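PDB 2EGZ: 3-dehydroquinate dehydratase, which catalyses the cis-dehydration of 3-dehydroquinate to 3-dehydroshikimate in the chorismate pathway, working through a Schiff base with its substrate. Local coordinates for residues E14-A19 against E47-Q52; V189-S194 against E207-L212. All blocks are in the same frame, centred on the assembly; numbering follows the deposited sequence.

Interaction 1. Residues E14-A19 against E47-Q52; sequences ENLKKA and EEVHSQ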
loop_
_atom_site.group_PDB
_atom_site.type_symbol
_atom_site.label_atom_id
_atom_site.label_comp_id
_atom_site.label_asym_id
_atom_site.label_seq_id
_atom_site.Cartn_x
_atom_site.Cartn_y
_atom_site.Cartn_z
ATOM N N GLU B 14 -15.865 -13.513 28.054
ATOM C CA GLU B 14 -15.091 -14.590 28.656
ATOM C C GLU B 14 -13.626 -14.553 28.217
ATOM O O GLU B 14 -12.739 -14.889 28.999
ATOM C CB GLU B 14 -15.696 -15.951 28.308
ATOM C CG GLU B 14 -15.857 -16.188 26.820
ATOM C CD GLU B 14 -15.573 -17.622 26.427
ATOM O OE1 GLU B 14 -14.427 -18.077 26.637
ATOM O OE2 GLU B 14 -16.488 -18.294 25.908
ATOM N N ASN B 15 -13.375 -14.158 26.971
ATOM C CA ASN B 15 -12.003 -14.083 26.469
ATOM C C ASN B 15 -11.271 -12.950 27.169
ATOM O O ASN B 15 -10.079 -13.050 27.454
ATOM C CB ASN B 15 -11.977 -13.858 24.953
ATOM C CG ASN B 15 -12.356 -15.101 24.172
ATOM O OD1 ASN B 15 -12.048 -16.221 24.584
ATOM N ND2 ASN B 15 -13.010 -14.911 23.031
ATOM N N LEU B 16 -11.994 -11.870 27.439
ATOM C CA LEU B 16 -11.423 -10.726 28.133
ATOM C C LEU B 16 -11.056 -11.179 29.542
ATOM O O LEU B 16 -9.973 -10.875 30.044
ATOM C CB LEU B 16 -12.441 -9.581 28.184
ATOM C CG LEU B 16 -12.088 -8.338 29.009
ATOM C CD1 LEU B 16 -10.733 -7.775 28.577
ATOM C CD2 LEU B 16 -13.185 -7.300 28.831
ATOM N N LYS B 17 -11.964 -11.921 30.172
ATOM C CA LYS B 17 -11.736 -12.428 31.519
ATOM C C LYS B 17 -10.474 -13.284 31.548
ATOM O O LYS B 17 -9.682 -13.216 32.490
ATOM C CB LYS B 17 -12.936 -13.256 31.977
ATOM N N LYS B 18 -10.299 -14.093 30.511
ATOM C CA LYS B 18 -9.133 -14.962 30.402
ATOM C C LYS B 18 -7.864 -14.157 30.154
ATOM O O LYS B 18 -6.807 -14.467 30.709
ATOM C CB LYS B 18 -9.350 -15.971 29.278
ATOM C CG LYS B 18 -10.438 -16.976 29.601
ATOM C CD LYS B 18 -10.684 -17.943 28.463
ATOM C CE LYS B 18 -11.008 -19.317 29.023
ATOM N NZ LYS B 18 -11.514 -20.255 27.982
ATOM N N ALA B 19 -7.976 -13.128 29.318
ATOM C CA ALA B 19 -6.842 -12.262 29.008
ATOM C C ALA B 19 -6.371 -11.596 30.294
ATOM O O ALA B 19 -5.171 -11.470 30.534
ATOM C CB ALA B 19 -7.247 -11.204 27.985
ATOM N N GLU B 47 -15.049 -0.044 26.591
ATOM C CA GLU B 47 -15.374 0.230 27.984
ATOM C C GLU B 47 -15.303 -1.028 28.841
ATOM O O GLU B 47 -14.918 -0.965 30.007
ATOM C CB GLU B 47 -16.768 0.851 28.090
ATOM C CG GLU B 47 -16.907 2.137 27.295
ATOM C CD GLU B 47 -18.274 2.780 27.433
ATOM O OE1 GLU B 47 -19.287 2.058 27.348
ATOM O OE2 GLU B 47 -18.333 4.013 27.613
ATOM N N GLU B 48 -15.673 -2.172 28.267
ATOM C CA GLU B 48 -15.639 -3.419 29.017
ATOM C C GLU B 48 -14.194 -3.805 29.335
ATOM O O GLU B 48 -13.902 -4.359 30.393
ATOM C CB GLU B 48 -16.318 -4.544 28.227
ATOM C CG GLU B 48 -16.835 -5.673 29.110
ATOM C CD GLU B 48 -17.365 -6.856 28.322
ATOM O OE1 GLU B 48 -17.987 -6.643 27.261
ATOM O OE2 GLU B 48 -17.170 -8.004 28.776
ATOM N N VAL B 49 -13.285 -3.520 28.410
ATOM C CA VAL B 49 -11.880 -3.834 28.634
ATOM C C VAL B 49 -11.372 -2.972 29.775
ATOM O O VAL B 49 -10.696 -3.452 30.683
ATOM C CB VAL B 49 -11.037 -3.546 27.383
ATOM C CG1 VAL B 49 -9.575 -3.818 27.672
ATOM C CG2 VAL B 49 -11.521 -4.417 26.240
ATOM N N HIS B 50 -11.707 -1.689 29.723
ATOM C CA HIS B 50 -11.290 -0.759 30.764
ATOM C C HIS B 50 -11.897 -1.154 32.104
ATOM O O HIS B 50 -11.267 -0.994 33.152
ATOM C CB HIS B 50 -11.712 0.660 30.393
ATOM C CG HIS B 50 -10.881 1.272 29.309
ATOM N ND1 HIS B 50 -11.366 2.237 28.455
ATOM C CD2 HIS B 50 -9.584 1.083 28.966
ATOM C CE1 HIS B 50 -10.405 2.617 27.632
ATOM N NE2 HIS B 50 -9.313 1.933 27.921
ATOM N N SER B 51 -13.118 -1.682 32.073
ATOM C CA SER B 51 -13.791 -2.096 33.302
ATOM C C SER B 51 -13.024 -3.206 34.004
ATOM O O SER B 51 -13.152 -3.391 35.217
ATOM C CB SER B 51 -15.216 -2.569 32.998
ATOM O OG SER B 51 -16.010 -1.496 32.518
ATOM N N GLN B 52 -12.226 -3.942 33.237
ATOM C CA GLN B 52 -11.428 -5.042 33.777
ATOM C C GLN B 52 -10.022 -4.581 34.136
ATOM O O GLN B 52 -9.175 -5.390 34.525
ATOM C CB GLN B 52 -11.347 -6.185 32.763
ATOM C CG GLN B 52 -12.670 -6.888 32.526
ATOM C CD GLN B 52 -13.118 -7.704 33.720
ATOM O OE1 GLN B 52 -14.252 -8.179 33.768
ATOM N NE2 GLN B 52 -12.228 -7.878 34.690
#

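Interaction 2. Residues V189-S194 against E207-L212; sequences VITYCS and EEMVEL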
loop_
_atom_site.group_PDB
_atom_site.type_symbol
_atom_site.label_atom_id
_atom_site.label_comp_id
_atom_site.label_asym_id
_atom_site.label_seq_id
_atom_site.Cartn_x
_atom_site.Cartn_y
_atom_site.Cartn_z
ATOM N N VAL B 189 8.319 -1.822 22.676
ATOM C CA VAL B 189 7.556 -1.608 23.902
ATOM C C VAL B 189 6.319 -2.467 24.132
ATOM O O VAL B 189 5.820 -2.535 25.259
ATOM C CB VAL B 189 7.146 -0.128 24.016
ATOM C CG1 VAL B 189 8.393 0.740 24.101
ATOM C CG2 VAL B 189 6.300 0.278 22.803
ATOM N N ILE B 190 5.825 -3.107 23.078
ATOM C CA ILE B 190 4.647 -3.967 23.179
ATOM C C ILE B 190 4.883 -5.239 22.379
ATOM O O ILE B 190 5.459 -5.198 21.288
ATOM C CB ILE B 190 3.379 -3.267 22.614
ATOM C CG1 ILE B 190 3.063 -2.006 23.420
ATOM C CG2 ILE B 190 2.188 -4.233 22.630
ATOM C CD1 ILE B 190 1.970 -1.137 22.795
ATOM N N THR B 191 4.463 -6.371 22.934
ATOM C CA THR B 191 4.597 -7.648 22.247
ATOM C C THR B 191 3.176 -8.198 22.137
ATOM O O THR B 191 2.329 -7.908 22.977
ATOM C CB THR B 191 5.512 -8.628 23.026
ATOM O OG1 THR B 191 5.812 -9.763 22.201
ATOM C CG2 THR B 191 4.840 -9.096 24.305
ATOM N N TYR B 192 2.910 -8.970 21.092
ATOM C CA TYR B 192 1.572 -9.509 20.863
ATOM C C TYR B 192 1.536 -11.022 20.995
ATOM O O TYR B 192 2.379 -11.730 20.438
ATOM C CB TYR B 192 1.084 -9.095 19.471
ATOM C CG TYR B 192 0.976 -7.599 19.295
ATOM C CD1 TYR B 192 -0.264 -6.988 19.112
ATOM C CD2 TYR B 192 2.114 -6.788 19.334
ATOM C CE1 TYR B 192 -0.370 -5.595 18.969
ATOM C CE2 TYR B 192 2.020 -5.400 19.194
ATOM C CZ TYR B 192 0.777 -4.814 19.012
ATOM O OH TYR B 192 0.678 -3.447 18.873
ATOM N N CYS B 193 0.539 -11.509 21.721
ATOM C CA CYS B 193 0.393 -12.938 21.960
ATOM C C CYS B 193 -0.940 -13.460 21.466
ATOM O O CYS B 193 -1.802 -12.695 21.034
ATOM C CB CYS B 193 0.479 -13.229 23.462
ATOM S SG CYS B 193 2.025 -12.805 24.250
ATOM N N SER B 194 -1.091 -14.777 21.534
ATOM C CA SER B 194 -2.340 -15.433 21.168
ATOM C C SER B 194 -2.986 -15.670 22.530
ATOM O O SER B 194 -2.281 -15.813 23.527
ATOM C CB SER B 194 -2.066 -16.767 20.472
ATOM O OG SER B 194 -1.304 -17.620 21.302
ATOM N N GLU B 207 0.025 -16.732 28.523
ATOM C CA GLU B 207 0.573 -17.267 29.763
ATOM C C GLU B 207 2.075 -17.484 29.691
ATOM O O GLU B 207 2.794 -17.196 30.645
ATOM C CB GLU B 207 -0.108 -18.588 30.131
ATOM C CG GLU B 207 -1.575 -18.452 30.491
ATOM C CD GLU B 207 -2.171 -19.754 30.993
ATOM O OE1 GLU B 207 -2.114 -20.759 30.254
ATOM O OE2 GLU B 207 -2.696 -19.770 32.127
ATOM N N GLU B 208 2.547 -17.999 28.563
ATOM C CA GLU B 208 3.971 -18.251 28.390
ATOM C C GLU B 208 4.782 -16.956 28.340
ATOM O O GLU B 208 5.848 -16.866 28.949
ATOM C CB GLU B 208 4.211 -19.081 27.122
ATOM C CG GLU B 208 3.761 -20.534 27.257
ATOM C CD GLU B 208 3.943 -21.334 25.975
ATOM O OE1 GLU B 208 5.009 -21.200 25.332
ATOM O OE2 GLU B 208 3.025 -22.106 25.617
ATOM N N MET B 209 4.279 -15.949 27.633
ATOM C CA MET B 209 5.006 -14.683 27.533
ATOM C C MET B 209 5.108 -13.991 28.891
ATOM O O MET B 209 6.096 -13.319 29.183
ATOM C CB MET B 209 4.329 -13.751 26.531
ATOM C CG MET B 209 5.082 -12.449 26.298
ATOM S SD MET B 209 6.771 -12.684 25.653
ATOM C CE MET B 209 6.408 -12.815 23.922
ATOM N N VAL B 210 4.084 -14.151 29.721
ATOM C CA VAL B 210 4.103 -13.535 31.042
ATOM C C VAL B 210 5.265 -14.096 31.858
ATOM O O VAL B 210 6.010 -13.354 32.502
ATOM C CB VAL B 210 2.777 -13.793 31.785
ATOM C CG1 VAL B 210 2.910 -13.413 33.251
ATOM C CG2 VAL B 210 1.665 -12.979 31.132
ATOM N N GLU B 211 5.424 -15.412 31.821
ATOM C CA GLU B 211 6.496 -16.049 32.564
ATOM C C GLU B 211 7.863 -15.726 31.961
ATOM O O GLU B 211 8.847 -15.599 32.688
ATOM C CB GLU B 211 6.286 -17.561 32.607
ATOM C CG GLU B 211 7.139 -18.254 33.657
ATOM C CD GLU B 211 6.951 -17.653 35.042
ATOM O OE1 GLU B 211 5.796 -17.611 35.525
ATOM O OE2 GLU B 211 7.957 -17.220 35.647
ATOM N N LEU B 212 7.923 -15.594 30.636
ATOM C CA LEU B 212 9.188 -15.278 29.966
ATOM C C LEU B 212 9.628 -13.857 30.288
ATOM O O LEU B 212 10.815 -13.595 30.489
ATOM C CB LEU B 212 9.051 -15.440 28.447
ATOM C CG LEU B 212 8.797 -16.861 27.930
ATOM C CD1 LEU B 212 8.487 -16.827 26.444
ATOM C CD2 LEU B 212 10.018 -17.728 28.201
#

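Interaction 1. Residues E14-A19 against E47-Q52
L16 carries nearly the whole of this contact, reaching from helix 12-22 onto the C-terminal turn of helix 39-51. Its CD2 methyl comes down on the backbone there, 3.4 Å from E48 O and 3.7 Å from V49 CA, so its closest partners are main-chain atoms. The other methyl turns toward V49, with L16 CD1 4.2 Å from V49 CG2, and the CG methylene of Q52 packs against the fork, 3.8 Å from L16 CD2. With CG anti to the backbone N (chi1 173°), the leucine extends its fork across the gap between the helices, whose nearest CA atoms, those of L16 and V49, are 6.9 Å apart.

E48 lays its extended chain alongside L16, with both E48 CG and E48 OE2 4.0 Å from L16 CD2. The same OE2 is hydrogen-bonded to the hydroxyl of S13, in the first turn of helix 12-22, which holds the chain beside the leucine. Within 47-52, S51 OG bonds back to E47 O at 2.8 Å, approaching from above the carbonyl plane, while S51 N takes the same oxygen from the other face. Beneath the pair lies strand 26-30: L16 and V49 both touch V27, and V49 also meets L29, a residue predicted to bind substrate. Such side-by-side packing of consecutive helices over the strand that joins them is characteristic of the outer layer of a TIM barrel.

Interaction 2. Residues V189-S194 against E207-L212
In the (beta/alpha)8 barrel of type I dehydroquinases, the last strand, 190-192, is covered on its outer side by the last helix, 206-217, and M209 reaches from the helix to both T191 and C193. The methionine lays its inner carbons against the cysteine, with C193 SG 3.4 Å from M209 CB and 3.7 Å from M209 CG, a close sulfur-to-methylene contact. Farther along, the chain bends: CG is anti to the backbone N (chi1 -176°), but turns at chi2 and chi3 (60° and 85°) bring the terminal methyl round to the threonine. There the two side chains meet tip to tip, M209 CE lying 3.6 Å from T191 OG1 and 4.1 Å from T191 CG2, while M209 CG sits 3.9 Å from T191 CG2.

The hydroxyl beside that methyl is already engaged, since T191 OG1 is hydrogen-bonded to the backbone oxygen of R180, a substrate-binding residue; the buried polar atom is thus satisfied even where it faces the methionine. Replacing M209 with an alanine would probably open a gap between strand and helix, leaving C193 SG without its CG neighbour and T191 without the methyl that covers its end. I3 of strand 2-7 touches both M209 and C193 and extends the apolar layer to the first strand. Y192, pointing away from the helix, makes a cation-pi contact with the Schiff-base lysine K142. This division of alternate strand residues between helix layer and catalytic interior is typical of a TIM barrel.

Overall arrangement
From the N terminus, the chain runs through strand 2-7 into helix 12-22, passes along strand 26-30 and returns in helix 39-51, where interaction 1 closes a loop of 27 intervening residues. The rest of the barrel follows before strand 190-192 and helix 206-217 meet in interaction 2, across 12 intervening residues, mostly loop. The two contacts are therefore in series, neither enclosing nor crossing the other. The centres of interactions 1 and 2 lie about 17 Å apart, consistent with strand 190-192 pairing with strand 2-7, which precedes helix 12-22; an E207-K22 salt bridge also links the two helices. Interaction 1 ties neighbouring outer helices together; interaction 2 ties the last helix to the barrel wall.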